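Local coordinates for alkyltransferase-like protein 1 (Schizosaccharomyces pombe, PDB 3GVA) that recognises DNA carrying O6-alkylguanine lesions, flips the damaged base into a hydrophobic pocket and so presents it to nucleotide excision repair, at residues 14-20 against 53-59. Numbering follows the deposited sequence.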
loop_
_atom_site.group_PDB
_atom_site.type_symbol
_atom_site.label_atom_id
_atom_site.label_comp_id
_atom_site.label_asym_id
_atom_site.label_seq_id
_atom_site.Cartn_x
_atom_site.Cartn_y
_atom_site.Cartn_z
ATOM N N VAL A 14 1.089 -2.053 -8.913
ATOM C CA VAL A 14 1.629 -1.206 -7.854
ATOM C C VAL A 14 2.692 -0.252 -8.424
ATOM O O VAL A 14 2.767 0.920 -8.041
ATOM C CB VAL A 14 2.243 -2.063 -6.710
ATOM C CG1 VAL A 14 2.871 -1.156 -5.659
ATOM C CG2 VAL A 14 1.158 -2.937 -6.070
ATOM N N CYS A 15 3.503 -0.753 -9.348
ATOM C CA CYS A 15 4.540 0.067 -9.973
ATOM C C CYS A 15 3.922 1.249 -10.714
ATOM O O CYS A 15 4.612 2.203 -11.064
ATOM C CB CYS A 15 5.371 -0.766 -10.957
ATOM S SG CYS A 15 6.510 -1.928 -10.177
ATOM N N GLU A 16 2.618 1.184 -10.958
ATOM C CA GLU A 16 1.940 2.273 -11.648
ATOM C C GLU A 16 1.387 3.360 -10.729
ATOM O O GLU A 16 1.039 4.435 -11.204
ATOM C CB GLU A 16 0.824 1.726 -12.526
ATOM C CG GLU A 16 1.334 1.009 -13.751
ATOM C CD GLU A 16 0.209 0.539 -14.637
ATOM O OE1 GLU A 16 -0.528 -0.380 -14.223
ATOM O OE2 GLU A 16 0.054 1.098 -15.745
ATOM N N ILE A 17 1.282 3.084 -9.428
ATOM C CA ILE A 17 0.791 4.100 -8.486
ATOM C C ILE A 17 1.798 5.246 -8.575
ATOM O O ILE A 17 3.000 5.048 -8.383
ATOM C CB ILE A 17 0.762 3.581 -7.019
ATOM C CG1 ILE A 17 -0.073 2.300 -6.925
ATOM C CG2 ILE A 17 0.159 4.642 -6.098
ATOM C CD1 ILE A 17 -0.027 1.638 -5.557
ATOM N N PRO A 18 1.327 6.462 -8.878
ATOM C CA PRO A 18 2.307 7.544 -8.968
ATOM C C PRO A 18 2.905 8.051 -7.662
ATOM O O PRO A 18 2.363 7.852 -6.571
ATOM C CB PRO A 18 1.549 8.630 -9.733
ATOM C CG PRO A 18 0.137 8.390 -9.348
ATOM C CD PRO A 18 0.014 6.892 -9.387
ATOM N N TYR A 19 4.063 8.681 -7.804
ATOM C CA TYR A 19 4.796 9.274 -6.700
ATOM C C TYR A 19 3.827 10.160 -5.913
ATOM O O TYR A 19 3.060 10.918 -6.504
ATOM C CB TYR A 19 5.929 10.124 -7.281
ATOM C CG TYR A 19 6.831 10.793 -6.278
ATOM C CD1 TYR A 19 7.983 10.159 -5.818
ATOM C CD2 TYR A 19 6.562 12.084 -5.826
ATOM C CE1 TYR A 19 8.852 10.797 -4.936
ATOM C CE2 TYR A 19 7.425 12.732 -4.940
ATOM C CZ TYR A 19 8.568 12.083 -4.501
ATOM O OH TYR A 19 9.431 12.720 -3.640
ATOM N N GLY A 20 3.842 10.049 -4.587
ATOM C CA GLY A 20 2.962 10.880 -3.782
ATOM C C GLY A 20 1.515 10.435 -3.686
ATOM O O GLY A 20 0.711 11.105 -3.054
ATOM N N HIS A 53 12.033 -3.482 -5.553
ATOM C CA HIS A 53 11.965 -2.204 -6.247
ATOM C C HIS A 53 10.503 -1.753 -6.306
ATOM O O HIS A 53 10.219 -0.577 -6.511
ATOM C CB HIS A 53 12.481 -2.374 -7.673
ATOM C CG HIS A 53 11.598 -3.238 -8.521
ATOM N ND1 HIS A 53 10.608 -2.724 -9.331
ATOM C CD2 HIS A 53 11.519 -4.584 -8.639
ATOM C CE1 HIS A 53 9.959 -3.715 -9.915
ATOM N NE2 HIS A 53 10.492 -4.855 -9.512
ATOM N N VAL A 54 9.580 -2.700 -6.152
ATOM C CA VAL A 54 8.155 -2.379 -6.193
ATOM C C VAL A 54 7.844 -1.379 -5.078
ATOM O O VAL A 54 8.220 -1.593 -3.930
ATOM C CB VAL A 54 7.294 -3.651 -6.010
ATOM C CG1 VAL A 54 5.814 -3.286 -6.007
ATOM C CG2 VAL A 54 7.583 -4.639 -7.136
ATOM N N PRO A 55 7.160 -0.267 -5.407
ATOM C CA PRO A 55 6.822 0.749 -4.401
ATOM C C PRO A 55 5.680 0.350 -3.466
ATOM O O PRO A 55 4.659 1.038 -3.387
ATOM C CB PRO A 55 6.479 1.969 -5.247
ATOM C CG PRO A 55 5.846 1.353 -6.457
ATOM C CD PRO A 55 6.756 0.173 -6.758
ATOM N N TRP A 56 5.879 -0.749 -2.743
ATOM C CA TRP A 56 4.884 -1.276 -1.810
ATOM C C TRP A 56 4.426 -0.279 -0.753
ATOM O O TRP A 56 3.342 -0.417 -0.188
ATOM C CB TRP A 56 5.440 -2.517 -1.102
ATOM C CG TRP A 56 6.718 -2.236 -0.370
ATOM C CD1 TRP A 56 7.985 -2.282 -0.880
ATOM C CD2 TRP A 56 6.846 -1.776 0.977
ATOM N NE1 TRP A 56 8.892 -1.875 0.063
ATOM C CE2 TRP A 56 8.222 -1.558 1.215
ATOM C CE3 TRP A 56 5.932 -1.523 2.005
ATOM C CZ2 TRP A 56 8.708 -1.095 2.443
ATOM C CZ3 TRP A 56 6.413 -1.063 3.229
ATOM C CH2 TRP A 56 7.790 -0.853 3.434
ATOM N N HIS A 57 5.245 0.728 -0.479
ATOM C CA HIS A 57 4.882 1.698 0.541
ATOM C C HIS A 57 3.666 2.526 0.137
ATOM O O HIS A 57 3.036 3.158 0.985
ATOM C CB HIS A 57 6.072 2.617 0.853
ATOM C CG HIS A 57 6.522 3.436 -0.314
ATOM N ND1 HIS A 57 7.161 2.890 -1.405
ATOM C CD2 HIS A 57 6.375 4.754 -0.586
ATOM C CE1 HIS A 57 7.386 3.834 -2.301
ATOM N NE2 HIS A 57 6.917 4.976 -1.831
ATOM N N ARG A 58 3.328 2.511 -1.152
ATOM C CA ARG A 58 2.175 3.268 -1.638
ATOM C C ARG A 58 0.859 2.504 -1.499
ATOM O O ARG A 58 -0.199 3.007 -1.863
ATOM C CB ARG A 58 2.392 3.689 -3.094
ATOM C CG ARG A 58 3.517 4.708 -3.238
ATOM C CD ARG A 58 3.789 5.085 -4.675
ATOM N NE ARG A 58 5.048 5.819 -4.769
ATOM C CZ ARG A 58 5.824 5.843 -5.849
ATOM N NH1 ARG A 58 5.468 5.181 -6.942
ATOM N NH2 ARG A 58 6.982 6.490 -5.817
ATOM N N VAL A 59 0.923 1.289 -0.975
ATOM C CA VAL A 59 -0.286 0.496 -0.766
ATOM C C VAL A 59 -0.588 0.515 0.741
ATOM O O VAL A 59 0.247 0.118 1.554
ATOM C CB VAL A 59 -0.090 -0.964 -1.258
ATOM C CG1 VAL A 59 -1.393 -1.743 -1.132
ATOM C CG2 VAL A 59 0.362 -0.966 -2.715
#
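R58 reaches alongside I17 to the backbone of residues 17-19, showing how one long side chain can bind two loops of the helix-turn-helix-containing DNA-binding domain of the MGMT family. The loop that follows helix 3-14 here meets the 53-59 segment, which runs through an inverse gamma turn centred on P55 into a short 3-10 turn, the segment where this protein has PWHRV in place of the PCHRV of active alkyltransferases, so that W56 stands where their reactive cysteine lies. Extended from CG to NE (chi2 177°, chi3 -167°), the arginine chain lies antiparallel to the I17 side chain, with R58 CB 3.9 Å from I17 CG2. Its guanidinium is sandwiched: Y19 CA sits 3.6 Å above the centre of one face, P55 CB against the other. NH1 gives I17 O a weak hydrogen bond, 2.9 Å long but bent to 123°, whereas NE forms a salt bridge with E85, whose OE2 also accepts a hydrogen bond from G20 N. Replacing R58 with an alanine is likely to leave the E85 carboxylate without this charged mate and a gap between Y19 and P55. Deeper in, V59 CG2 touches both I17 CD1 and V14 CG1. With CG1 anti to the backbone N, V14 directs that methyl at V54, and V14 CG1 lies 3.6 Å from V54 CG1.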